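Local coordinates for protein PHO85 cyclin-10 (Saccharomyces cerevisiae, PDB 4KRD) that partners the cyclin-dependent kinase Pho85 through its cyclin domain, forming a holoenzyme that phosphorylates and inhibits glycogen synthase Gsy2 and so restrains glycogen storage in yeast, at residues Pro20-Ile25 and Ala105-Asp110; Leu40-Glu45 and Ala194-Leu199; Thr64-Lys69 and Leu176-Cys181; Asp93-Gln98 and Ser159-Ile164; Met136-Val141 and Arg167-Leu172. All coordinates share one frame; numbering follows the deposited sequence.

Contact 1: residues Pro20-Ile25 and Ala105-Asp110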
# COMPACT_ATOMS: atom_id res chain seq x y z
N PRO B 20 1.15 -0.19 19.98
CA PRO B 20 1.03 -0.62 21.38
C PRO B 20 -0.32 -1.28 21.68
O PRO B 20 -0.43 -2.10 22.61
CB PRO B 20 1.12 0.71 22.14
CG PRO B 20 1.93 1.59 21.26
CD PRO B 20 1.54 1.22 19.86
N LEU B 21 -1.34 -0.94 20.90
CA LEU B 21 -2.66 -1.53 21.05
C LEU B 21 -2.63 -3.02 20.73
O LEU B 21 -3.57 -3.74 21.04
CB LEU B 21 -3.65 -0.85 20.12
CG LEU B 21 -3.97 0.62 20.42
CD1 LEU B 21 -4.85 1.21 19.32
CD2 LEU B 21 -4.64 0.71 21.78
N LEU B 22 -1.55 -3.47 20.10
CA LEU B 22 -1.43 -4.87 19.72
C LEU B 22 -0.65 -5.69 20.74
O LEU B 22 -0.50 -6.90 20.58
CB LEU B 22 -0.76 -5.01 18.36
CG LEU B 22 -1.37 -4.24 17.18
CD1 LEU B 22 -0.72 -4.69 15.88
CD2 LEU B 22 -2.86 -4.44 17.13
N HIS B 23 -0.10 -5.04 21.77
CA HIS B 23 0.69 -5.76 22.75
C HIS B 23 -0.12 -6.92 23.31
O HIS B 23 -1.24 -6.73 23.77
CB HIS B 23 1.15 -4.83 23.88
CG HIS B 23 2.31 -3.96 23.50
ND1 HIS B 23 2.74 -2.90 24.27
CD2 HIS B 23 3.14 -3.99 22.42
CE1 HIS B 23 3.78 -2.32 23.70
NE2 HIS B 23 4.04 -2.96 22.57
N GLY B 24 0.44 -8.12 23.23
CA GLY B 24 -0.22 -9.32 23.73
C GLY B 24 -0.91 -10.16 22.67
O GLY B 24 -1.29 -11.31 22.94
N ILE B 25 -1.07 -9.62 21.47
CA ILE B 25 -1.74 -10.34 20.39
C ILE B 25 -0.74 -11.14 19.55
O ILE B 25 0.17 -10.57 18.96
CB ILE B 25 -2.55 -9.37 19.51
CG1 ILE B 25 -3.59 -8.63 20.35
CG2 ILE B 25 -3.21 -10.12 18.36
CD1 ILE B 25 -4.46 -7.68 19.56
N ALA B 105 -12.51 -0.14 10.19
CA ALA B 105 -13.13 1.09 10.68
C ALA B 105 -13.03 1.17 12.19
O ALA B 105 -12.76 2.24 12.77
CB ALA B 105 -14.59 1.17 10.24
N THR B 106 -13.29 0.04 12.84
CA THR B 106 -13.23 -0.01 14.29
C THR B 106 -11.81 0.23 14.78
O THR B 106 -11.59 0.97 15.75
CB THR B 106 -13.76 -1.35 14.85
OG1 THR B 106 -15.10 -1.56 14.41
CG2 THR B 106 -13.72 -1.35 16.39
N PHE B 107 -10.83 -0.37 14.11
CA PHE B 107 -9.45 -0.17 14.52
C PHE B 107 -9.00 1.27 14.33
O PHE B 107 -8.18 1.77 15.10
CB PHE B 107 -8.47 -1.12 13.80
CG PHE B 107 -7.08 -1.00 14.34
CD1 PHE B 107 -6.72 -1.66 15.52
CD2 PHE B 107 -6.14 -0.19 13.72
CE1 PHE B 107 -5.45 -1.53 16.06
CE2 PHE B 107 -4.86 -0.04 14.26
CZ PHE B 107 -4.51 -0.72 15.43
N LEU B 108 -9.51 1.94 13.30
CA LEU B 108 -9.18 3.35 13.09
C LEU B 108 -9.64 4.21 14.28
O LEU B 108 -8.90 5.08 14.75
CB LEU B 108 -9.77 3.88 11.76
CG LEU B 108 -9.20 3.27 10.47
CD1 LEU B 108 -9.91 3.85 9.23
CD2 LEU B 108 -7.69 3.50 10.37
N ILE B 109 -10.85 3.96 14.77
CA ILE B 109 -11.30 4.71 15.93
C ILE B 109 -10.54 4.29 17.20
O ILE B 109 -10.21 5.14 18.03
CB ILE B 109 -12.84 4.65 16.12
CG1 ILE B 109 -13.32 3.22 16.34
CG2 ILE B 109 -13.56 5.27 14.91
CD1 ILE B 109 -14.75 3.16 16.90
N ASP B 110 -10.25 2.99 17.33
CA ASP B 110 -9.37 2.45 18.38
C ASP B 110 -8.06 3.20 18.45
O ASP B 110 -7.61 3.60 19.51
CB ASP B 110 -8.99 0.98 18.08
CG ASP B 110 -10.10 -0.02 18.40
OD1 ASP B 110 -10.93 0.27 19.28
OD2 ASP B 110 -10.10 -1.11 17.77
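L21 and L22 each bring one methyl to F107 of the helix segment A105-D110, and both come nearest to its ring carbon CE1. L22 and F107 lie at about a right angle to one another, with CD2 of L22 4.0 Å from CE1 of F107. The L21 methyl CD1 stands a little farther off, 4.3 Å from F107 CE1. It reaches past the ring to the helix backbone, where L21 CD1 is 3.7 Å from the carbonyl O of D110. One leucine thus spans from an aromatic side chain to the main chain one helical turn later, while, on this helix segment, L22 meets the ring. F107 can meet them because its CG lies anti to the backbone N (chi1 -174°), which carries the ring out toward the 3-10 segment P20-L22. No hydrogen bond crosses the contact, and all four touching residues are buried. After L22 the chain leaves through a type II turn closed by I25 N to L22 O at 2.9 Å. Helix 189-203 lies against the same residues, through A194 on L22 and L198 on D110. Here the loop that precedes helix 36-54 is laid against a core helix, 99-113, of the helical cyclin fold.

Contact 2: residues Leu40-Glu45 and Ala194-Leu199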
# COMPACT_ATOMS: atom_id res chain seq x y z
N LEU B 40 -20.54 -4.94 12.56
CA LEU B 40 -21.30 -3.71 12.77
C LEU B 40 -21.59 -3.44 14.24
O LEU B 40 -21.51 -2.30 14.70
CB LEU B 40 -22.62 -3.77 12.00
CG LEU B 40 -22.55 -3.63 10.49
CD1 LEU B 40 -23.93 -3.73 9.89
CD2 LEU B 40 -21.91 -2.30 10.15
N ALA B 41 -21.95 -4.49 14.98
CA ALA B 41 -22.21 -4.36 16.41
C ALA B 41 -20.96 -3.99 17.21
O ALA B 41 -21.02 -3.15 18.11
CB ALA B 41 -22.83 -5.66 16.96
N ASN B 42 -19.83 -4.60 16.89
CA ASN B 42 -18.58 -4.28 17.59
C ASN B 42 -18.17 -2.84 17.35
O ASN B 42 -17.63 -2.19 18.23
CB ASN B 42 -17.46 -5.23 17.16
CG ASN B 42 -17.74 -6.67 17.55
OD1 ASN B 42 -18.65 -6.94 18.33
ND2 ASN B 42 -16.96 -7.59 17.00
N PHE B 43 -18.45 -2.35 16.14
CA PHE B 43 -18.15 -0.99 15.75
C PHE B 43 -18.97 -0.03 16.63
O PHE B 43 -18.42 0.84 17.30
CB PHE B 43 -18.50 -0.83 14.27
CG PHE B 43 -18.05 0.48 13.65
CD1 PHE B 43 -17.05 1.24 14.21
CD2 PHE B 43 -18.64 0.91 12.46
CE1 PHE B 43 -16.64 2.43 13.62
CE2 PHE B 43 -18.23 2.10 11.86
CZ PHE B 43 -17.24 2.86 12.45
N LYS B 44 -20.28 -0.22 16.62
CA LYS B 44 -21.18 0.58 17.45
C LYS B 44 -20.83 0.51 18.93
O LYS B 44 -20.80 1.54 19.62
CB LYS B 44 -22.63 0.14 17.22
N GLU B 45 -20.55 -0.68 19.43
CA GLU B 45 -20.29 -0.84 20.86
C GLU B 45 -18.97 -0.19 21.28
O GLU B 45 -18.85 0.34 22.39
CB GLU B 45 -20.33 -2.32 21.26
CG GLU B 45 -20.42 -2.55 22.75
CD GLU B 45 -20.38 -4.03 23.12
OE1 GLU B 45 -20.38 -4.86 22.19
OE2 GLU B 45 -20.33 -4.35 24.32
N ALA B 194 -7.34 -7.18 16.68
CA ALA B 194 -7.35 -6.19 17.75
C ALA B 194 -8.68 -5.46 17.89
O ALA B 194 -9.07 -5.11 19.01
CB ALA B 194 -6.21 -5.19 17.57
N SER B 195 -9.38 -5.24 16.78
CA SER B 195 -10.65 -4.52 16.84
C SER B 195 -11.62 -5.18 17.82
O SER B 195 -12.31 -4.50 18.58
CB SER B 195 -11.29 -4.35 15.46
OG SER B 195 -11.78 -5.58 14.96
N LYS B 196 -11.66 -6.51 17.81
CA LYS B 196 -12.52 -7.25 18.72
C LYS B 196 -11.88 -7.45 20.10
O LYS B 196 -12.56 -7.38 21.13
CB LYS B 196 -12.93 -8.60 18.12
CG LYS B 196 -13.92 -9.36 19.01
CD LYS B 196 -14.32 -10.71 18.41
CE LYS B 196 -15.36 -11.40 19.30
NZ LYS B 196 -15.87 -12.67 18.71
N LEU B 197 -10.58 -7.70 20.14
CA LEU B 197 -9.90 -7.89 21.42
C LEU B 197 -9.90 -6.62 22.29
O LEU B 197 -10.05 -6.70 23.52
CB LEU B 197 -8.48 -8.43 21.21
CG LEU B 197 -8.39 -9.72 20.37
CD1 LEU B 197 -6.95 -10.17 20.18
CD2 LEU B 197 -9.23 -10.85 20.97
N LEU B 198 -9.76 -5.45 21.67
CA LEU B 198 -9.81 -4.19 22.44
C LEU B 198 -11.21 -3.90 22.98
O LEU B 198 -11.36 -3.33 24.06
CB LEU B 198 -9.32 -3.01 21.59
CG LEU B 198 -7.84 -3.05 21.17
CD1 LEU B 198 -7.56 -2.06 20.05
CD2 LEU B 198 -6.93 -2.79 22.37
N LEU B 199 -12.22 -4.27 22.21
CA LEU B 199 -13.61 -4.11 22.63
C LEU B 199 -13.89 -4.98 23.85
O LEU B 199 -14.56 -4.55 24.79
CB LEU B 199 -14.54 -4.51 21.49
CG LEU B 199 -16.01 -4.66 21.86
CD1 LEU B 199 -16.56 -3.33 22.35
CD2 LEU B 199 -16.81 -5.19 20.68
O HOH W 1 -14.68 -6.24 15.93
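L199 packs against N42 and E45 in van der Waals contact, across a helix pair whose segment axes approach to 10.2 Å at an angle of 49°. L199 and N42 meet at about a right angle: L199 CD2 sits 3.5 Å from OD1 of N42 and 3.6 Å from CB of the same asparagine. With CG anti to the backbone N (chi1 168°), L199 extends its fork toward helix 36-54, and its other methyl, CD1, packs 4.0 Å from CG of E45. Towards N42, K196 offers its stem, K196 CG lying 4.1 Å from N42 ND2. The polar link is indirect. A water accepts from N42 ND2 at 2.9 Å and donates to S195 OG at 3.1 Å, so the amide is joined to the partner helix without direct bonding. Charge enters through E45 and K196: E45 OE1 forms a salt bridge with R203, and K196 NZ another with E38. An alanine in place of E45 would probably leave R203 without this acidic mate and take away the E45 carbons that pack against L199 CD1. The chemistry is therefore mixed: a leucine laid across N42 and E45, a bridging water, and charges paired beyond the two segments, which suits a partly buried interface.

Contact 3: residues Thr64-Lys69 and Leu176-Cys181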
# COMPACT_ATOMS: atom_id res chain seq x y z
N THR B 64 -0.44 18.56 18.58
CA THR B 64 -0.34 19.77 17.77
C THR B 64 -1.69 20.48 17.61
O THR B 64 -2.74 19.91 17.89
CB THR B 64 0.18 19.44 16.36
OG1 THR B 64 -0.77 18.59 15.69
CG2 THR B 64 1.52 18.72 16.44
N ARG B 65 -1.64 21.72 17.15
CA ARG B 65 -2.84 22.48 16.86
C ARG B 65 -3.44 21.99 15.54
O ARG B 65 -4.67 21.97 15.37
CB ARG B 65 -2.53 23.98 16.77
N VAL B 66 -2.57 21.60 14.62
CA VAL B 66 -2.99 21.01 13.35
C VAL B 66 -4.05 19.94 13.59
O VAL B 66 -5.14 19.97 13.02
CB VAL B 66 -1.80 20.36 12.62
CG1 VAL B 66 -2.29 19.40 11.54
CG2 VAL B 66 -0.89 21.43 12.03
N GLU B 67 -3.72 18.98 14.44
CA GLU B 67 -4.61 17.86 14.71
C GLU B 67 -5.89 18.34 15.38
O GLU B 67 -6.98 17.82 15.13
CB GLU B 67 -3.90 16.81 15.55
CG GLU B 67 -2.70 16.17 14.86
CD GLU B 67 -1.77 15.45 15.82
OE1 GLU B 67 -1.04 16.13 16.59
OE2 GLU B 67 -1.76 14.20 15.81
N LYS B 68 -5.77 19.34 16.24
CA LYS B 68 -6.95 19.89 16.90
C LYS B 68 -7.90 20.50 15.87
O LYS B 68 -9.12 20.30 15.94
CB LYS B 68 -6.56 20.92 17.95
CG LYS B 68 -7.70 21.30 18.89
CD LYS B 68 -7.33 22.49 19.77
CE LYS B 68 -6.93 23.69 18.91
NZ LYS B 68 -6.58 24.89 19.72
N LYS B 69 -7.35 21.25 14.92
CA LYS B 69 -8.17 21.87 13.88
C LYS B 69 -8.84 20.83 12.98
O LYS B 69 -10.02 20.94 12.68
CB LYS B 69 -7.34 22.85 13.05
CG LYS B 69 -7.91 23.15 11.66
CD LYS B 69 -9.35 23.68 11.71
CE LYS B 69 -10.04 23.48 10.36
NZ LYS B 69 -11.49 23.82 10.41
N LEU B 176 -9.62 12.65 9.41
CA LEU B 176 -9.36 11.42 10.14
C LEU B 176 -7.94 10.95 9.79
O LEU B 176 -7.16 10.58 10.66
CB LEU B 176 -10.38 10.34 9.81
CG LEU B 176 -10.10 8.98 10.45
CD1 LEU B 176 -10.02 9.13 11.98
CD2 LEU B 176 -11.13 7.96 10.04
N LEU B 177 -7.61 11.01 8.51
CA LEU B 177 -6.27 10.60 8.07
C LEU B 177 -5.16 11.38 8.81
O LEU B 177 -4.25 10.78 9.38
CB LEU B 177 -6.16 10.76 6.54
CG LEU B 177 -4.83 10.35 5.89
CD1 LEU B 177 -4.61 8.88 6.05
CD2 LEU B 177 -4.82 10.75 4.41
N ILE B 178 -5.25 12.71 8.81
CA ILE B 178 -4.30 13.53 9.57
C ILE B 178 -4.29 13.12 11.05
O ILE B 178 -3.22 13.01 11.65
CB ILE B 178 -4.59 15.06 9.45
CG1 ILE B 178 -4.45 15.54 8.00
CG2 ILE B 178 -3.62 15.85 10.32
CD1 ILE B 178 -3.06 15.38 7.41
N CYS B 179 -5.46 12.90 11.64
CA CYS B 179 -5.54 12.55 13.07
C CYS B 179 -4.93 11.20 13.46
O CYS B 179 -4.50 11.03 14.59
CB CYS B 179 -6.98 12.68 13.59
SG CYS B 179 -7.54 14.41 13.69
N VAL B 180 -4.89 10.23 12.54
CA VAL B 180 -4.35 8.90 12.87
C VAL B 180 -2.99 8.55 12.25
O VAL B 180 -2.42 7.50 12.56
CB VAL B 180 -5.33 7.75 12.52
CG1 VAL B 180 -6.56 7.77 13.44
CG2 VAL B 180 -5.74 7.80 11.06
N CYS B 181 -2.47 9.39 11.36
CA CYS B 181 -1.31 8.97 10.56
C CYS B 181 -0.02 9.02 11.38
O CYS B 181 1.02 8.53 10.93
CB CYS B 181 -1.19 9.81 9.28
SG CYS B 181 -0.66 11.49 9.58
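The backbones of E67 and C179 come within 5.6 Å, CA to CA, so the first turn of helix 65-72 lies close against the last turns of helix 166-180. At this close approach a side chain meets main chain: C179 SG rests 3.7 Å from the carbonyl O of E67, a van der Waals contact. Beside it, V66 and I178 form the apolar pair, their side chains lying at about a right angle, with V66 CG1 4.0 Å from I178 CG2. Both of these methyls are anti to their own backbone N, which is how each branch comes to project into the gap between the helices.

The E67 carboxylate turns back toward its own helix start. T64 OG1, at the N-cap, accepts from E67 N at 3.2 Å with an N-H...O angle of 164°, while the same OG1 donates to E67 OE1 over 2.6 Å. That hydroxyl meets the oxygen on its anti side, 19° out of the carboxylate plane. Doubly engaged, the threonine both caps the helix and holds the glutamate.

Around this pair, C179 also touches L112 of helix 99-113, and L176 packs on A139, A140 and L143 of helix 130-148. I178 is further shared with E70 in helix 65-72 and with an apolar side chain of the second protein in the assembly. Helix 166-180 thus runs between the cyclin core, the short helix 65-72 and the partner chain.

Contact 4: residues Asp93-Gln98 and Ser159-Ile164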
# COMPACT_ATOMS: atom_id res chain seq x y z
N ASP B 93 -26.81 -1.29 3.90
CA ASP B 93 -27.89 -1.60 2.96
C ASP B 93 -27.56 -1.07 1.57
O ASP B 93 -27.83 -1.72 0.56
CB ASP B 93 -29.21 -0.99 3.44
CG ASP B 93 -29.86 -1.80 4.54
OD1 ASP B 93 -29.52 -2.99 4.70
OD2 ASP B 93 -30.72 -1.24 5.26
N LYS B 94 -26.96 0.12 1.54
CA LYS B 94 -26.62 0.80 0.30
C LYS B 94 -25.28 0.37 -0.30
O LYS B 94 -25.09 0.41 -1.52
CB LYS B 94 -26.59 2.32 0.54
CG LYS B 94 -27.91 2.91 1.02
CD LYS B 94 -28.91 3.04 -0.12
CE LYS B 94 -30.10 3.91 0.28
NZ LYS B 94 -31.08 4.09 -0.83
N CYS B 95 -24.35 -0.06 0.55
CA CYS B 95 -22.98 -0.32 0.09
C CYS B 95 -22.59 -1.79 0.06
O CYS B 95 -21.73 -2.17 -0.71
CB CYS B 95 -21.97 0.44 0.94
SG CYS B 95 -22.12 2.19 0.83
N GLU B 96 -23.21 -2.60 0.91
CA GLU B 96 -22.93 -4.03 0.92
C GLU B 96 -21.43 -4.35 1.04
O GLU B 96 -20.85 -5.04 0.20
CB GLU B 96 -23.55 -4.72 -0.30
CG GLU B 96 -25.08 -4.67 -0.32
CD GLU B 96 -25.67 -5.21 -1.61
OE1 GLU B 96 -24.97 -5.94 -2.35
OE2 GLU B 96 -26.86 -4.91 -1.89
N TYR B 97 -20.82 -3.87 2.12
CA TYR B 97 -19.41 -4.12 2.37
C TYR B 97 -19.18 -5.44 3.09
O TYR B 97 -20.09 -5.97 3.74
CB TYR B 97 -18.80 -2.99 3.20
CG TYR B 97 -18.71 -1.67 2.47
CD1 TYR B 97 -18.11 -1.58 1.23
CD2 TYR B 97 -19.21 -0.51 3.04
CE1 TYR B 97 -18.02 -0.38 0.56
CE2 TYR B 97 -19.13 0.70 2.38
CZ TYR B 97 -18.54 0.76 1.14
OH TYR B 97 -18.46 1.97 0.48
N GLN B 98 -17.96 -5.96 2.97
CA GLN B 98 -17.48 -7.11 3.73
C GLN B 98 -17.27 -6.72 5.17
O GLN B 98 -17.10 -5.54 5.47
CB GLN B 98 -16.14 -7.56 3.16
CG GLN B 98 -16.23 -8.23 1.82
CD GLN B 98 -16.80 -9.63 1.93
OE1 GLN B 98 -17.98 -9.85 1.63
NE2 GLN B 98 -15.98 -10.58 2.37
N SER B 159 -21.19 9.98 -0.74
CA SER B 159 -21.75 11.21 -0.19
C SER B 159 -23.27 11.13 -0.02
O SER B 159 -23.80 11.41 1.06
CB SER B 159 -21.41 12.39 -1.10
OG SER B 159 -20.01 12.59 -1.17
N LYS B 160 -23.97 10.74 -1.08
CA LYS B 160 -25.43 10.65 -1.05
C LYS B 160 -25.90 9.63 -0.03
O LYS B 160 -26.91 9.84 0.64
CB LYS B 160 -25.98 10.29 -2.43
CG LYS B 160 -25.69 11.32 -3.50
CD LYS B 160 -26.19 10.83 -4.86
CE LYS B 160 -25.82 11.79 -5.99
NZ LYS B 160 -26.25 11.24 -7.31
N VAL B 161 -25.20 8.51 0.06
CA VAL B 161 -25.54 7.50 1.05
C VAL B 161 -25.48 8.09 2.47
O VAL B 161 -26.36 7.83 3.30
CB VAL B 161 -24.63 6.27 0.95
CG1 VAL B 161 -24.80 5.38 2.18
CG2 VAL B 161 -24.94 5.49 -0.31
N CYS B 162 -24.45 8.89 2.73
CA CYS B 162 -24.21 9.47 4.05
C CYS B 162 -24.94 10.79 4.25
O CYS B 162 -24.89 11.39 5.33
CB CYS B 162 -22.71 9.67 4.29
SG CYS B 162 -21.76 8.14 4.32
N GLY B 163 -25.59 11.26 3.18
CA GLY B 163 -26.38 12.46 3.24
C GLY B 163 -25.57 13.72 3.49
O GLY B 163 -26.02 14.62 4.19
N ILE B 164 -24.37 13.78 2.92
CA ILE B 164 -23.53 14.96 3.07
C ILE B 164 -23.06 15.42 1.71
O ILE B 164 -23.26 14.73 0.72
CB ILE B 164 -22.30 14.69 3.97
CG1 ILE B 164 -21.38 13.65 3.32
CG2 ILE B 164 -22.72 14.25 5.35
CD1 ILE B 164 -20.13 13.39 4.13
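K94 and V161 form the first shell, the aliphatic root of the lysine sliding past the valine fork in the reverse sense. K94 CB faces the fork, nearly equidistant from its two methyls, 3.7 Å from V161 CG2 and 3.9 Å from CG1 of the same valine. The next lysine carbon, K94 CG, keeps touch with V161 CG1 at 4.1 Å. Beyond it the chain bends (chi2 -76°), and the charged end leads away from the valine. C95 completes the shell more loosely, its SG 4.4 Å from V161 CG1. Replacing V161 by a glycine strips away both methyls, and is likely to open a gap beside the lysine root and leave C95 SG without its apolar neighbour here.

In the second shell, C95 CB sits over one face of the Y97 ring, 3.2 Å above the plane and offset toward the rim, which ties the end of helix 84-95 to the loop that follows. The last carbonyls of helix 84-95 are also claimed: K94 O by Y157 OH and C95 O by H153 NE2. From the helix 84-95 side, R90 reaches V161 O through NE and K160 O through NH2, fixing the valine's own turn with one guanidinium.

Further out, the turn after V161 is set by G163, whose positive phi lets I164 N bond S159 O at 3.1 Å, alongside a weak bond from G163 N to K160 O. This is a Schellman motif, here ending helix 155-162 just where that helix meets the end of helix 84-95 in the cyclin fold.

Contact 5: residues Met136-Val141 and Arg167-Leu172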
# COMPACT_ATOMS: atom_id res chain seq x y z
N MET B 136 -17.71 10.96 12.42
CA MET B 136 -16.63 10.00 12.65
C MET B 136 -16.89 8.67 11.96
O MET B 136 -15.98 8.06 11.39
CB MET B 136 -16.43 9.78 14.15
CG MET B 136 -15.29 8.83 14.51
SD MET B 136 -13.65 9.43 14.04
CE MET B 136 -13.54 10.92 15.03
N ILE B 137 -18.13 8.21 12.02
CA ILE B 137 -18.55 6.99 11.34
C ILE B 137 -18.35 7.10 9.83
O ILE B 137 -17.81 6.20 9.20
CB ILE B 137 -20.02 6.65 11.66
CG1 ILE B 137 -20.13 6.13 13.09
CG2 ILE B 137 -20.56 5.62 10.68
CD1 ILE B 137 -21.56 6.07 13.62
N ILE B 138 -18.83 8.20 9.27
CA ILE B 138 -18.63 8.49 7.85
C ILE B 138 -17.15 8.37 7.45
O ILE B 138 -16.82 7.65 6.51
CB ILE B 138 -19.16 9.89 7.53
CG1 ILE B 138 -20.69 9.92 7.72
CG2 ILE B 138 -18.82 10.29 6.11
CD1 ILE B 138 -21.30 11.26 7.38
N ALA B 139 -16.28 9.08 8.16
CA ALA B 139 -14.85 9.08 7.84
C ALA B 139 -14.18 7.72 7.98
O ALA B 139 -13.39 7.30 7.11
CB ALA B 139 -14.13 10.12 8.71
N ALA B 140 -14.48 7.01 9.08
CA ALA B 140 -13.82 5.73 9.35
C ALA B 140 -14.23 4.67 8.35
O ALA B 140 -13.41 3.84 7.92
CB ALA B 140 -14.10 5.27 10.79
N VAL B 141 -15.49 4.68 7.95
CA VAL B 141 -15.93 3.73 6.93
C VAL B 141 -15.27 4.06 5.60
O VAL B 141 -14.80 3.16 4.92
CB VAL B 141 -17.46 3.67 6.77
CG1 VAL B 141 -17.84 2.88 5.51
CG2 VAL B 141 -18.10 3.06 8.04
N ARG B 167 -17.92 17.83 -0.77
CA ARG B 167 -16.88 18.67 -0.18
C ARG B 167 -16.65 18.30 1.28
O ARG B 167 -15.51 18.18 1.73
CB ARG B 167 -17.25 20.15 -0.34
CG ARG B 167 -16.59 21.10 0.65
CD ARG B 167 -16.72 22.55 0.19
NE ARG B 167 -15.89 22.85 -0.99
CZ ARG B 167 -16.30 22.75 -2.26
NH1 ARG B 167 -17.53 22.35 -2.55
NH2 ARG B 167 -15.46 23.05 -3.25
N LEU B 168 -17.73 18.09 2.03
CA LEU B 168 -17.61 17.65 3.41
C LEU B 168 -16.95 16.27 3.52
O LEU B 168 -16.09 16.06 4.37
CB LEU B 168 -18.99 17.64 4.10
CG LEU B 168 -18.99 17.18 5.57
CD1 LEU B 168 -18.08 18.04 6.42
CD2 LEU B 168 -20.39 17.15 6.14
N LEU B 169 -17.36 15.34 2.67
CA LEU B 169 -16.80 13.99 2.67
C LEU B 169 -15.27 14.02 2.52
O LEU B 169 -14.55 13.35 3.26
CB LEU B 169 -17.41 13.13 1.56
CG LEU B 169 -16.91 11.68 1.46
CD1 LEU B 169 -16.98 10.96 2.80
CD2 LEU B 169 -17.65 10.90 0.40
N THR B 170 -14.79 14.83 1.59
CA THR B 170 -13.37 15.00 1.40
C THR B 170 -12.72 15.56 2.66
O THR B 170 -11.66 15.10 3.08
CB THR B 170 -13.07 15.91 0.20
OG1 THR B 170 -13.66 15.32 -0.96
CG2 THR B 170 -11.56 16.08 -0.01
N LYS B 171 -13.35 16.55 3.26
CA LYS B 171 -12.84 17.16 4.45
C LYS B 171 -12.75 16.17 5.61
O LYS B 171 -11.83 16.20 6.37
CB LYS B 171 -13.71 18.34 4.81
CG LYS B 171 -13.23 19.11 5.98
CD LYS B 171 -14.17 20.20 6.37
CE LYS B 171 -13.99 21.40 5.49
NZ LYS B 171 -15.24 22.22 5.31
N LEU B 172 -13.72 15.29 5.71
CA LEU B 172 -13.75 14.28 6.75
C LEU B 172 -12.71 13.16 6.54
O LEU B 172 -12.06 12.75 7.49
CB LEU B 172 -15.15 13.69 6.90
CG LEU B 172 -16.20 14.68 7.43
CD1 LEU B 172 -17.54 14.00 7.54
CD2 LEU B 172 -15.76 15.31 8.77
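I138 is the side chain that joins helix 130-148 to both L169 and L172. From its CB the two branches part. The short one, CG2, is anti to the backbone N and enters the interface, 3.8 Å from L169 CD1 and 4.2 Å from L172 CD1, so a single methyl serves two leucines one turn apart. The longer branch runs through CG1, nearly straight (chi2 -178°), to a terminal CD1 that leaves these leucines and packs on C162 and I164, at and just past the end of helix 155-162. One residue along, A139 allows the backbones to close in: its CB lies 3.6 Å from the carbonyl O of L172 and 4.1 Å from L172 CB, with the two CA atoms 5.4 Å apart. The axes of the two segments come within 9.5 Å at an angle of 72°, steep enough that the touching residues are gathered round this one alanine and its neighbour. All four are buried, and no hydrogen bond crosses. Outside this interface, R167 forms a salt bridge and T170 a hydrogen bond with the second protein of the assembly. A small residue at the helix crossing, flanked by branched aliphatics, builds this part of the helical core of the cyclin box.

The five contacts form two connected clusters. Contacts 1 and 2, with centres about 10 Å apart, join where L22 packs on A194 and D110 on L198. Contacts 4 and 5, centres about 12 Å apart, share the packing of S159 on L169, and contact 3 meets contact 5 through L176, centres about 14 Å apart. The clusters are bridged at contact 5, where F43 CE2 lies 3.9 Å from V141 CG2 and I109 packs on M136, and also where L108 of contact 1 meets V180. Contacts 3 and 4 stay about 12 Å apart at their nearest atoms. A cyclin carries no active site; segments of contacts 3, 4 and 5 touch the second protein, consistent with kinase binding.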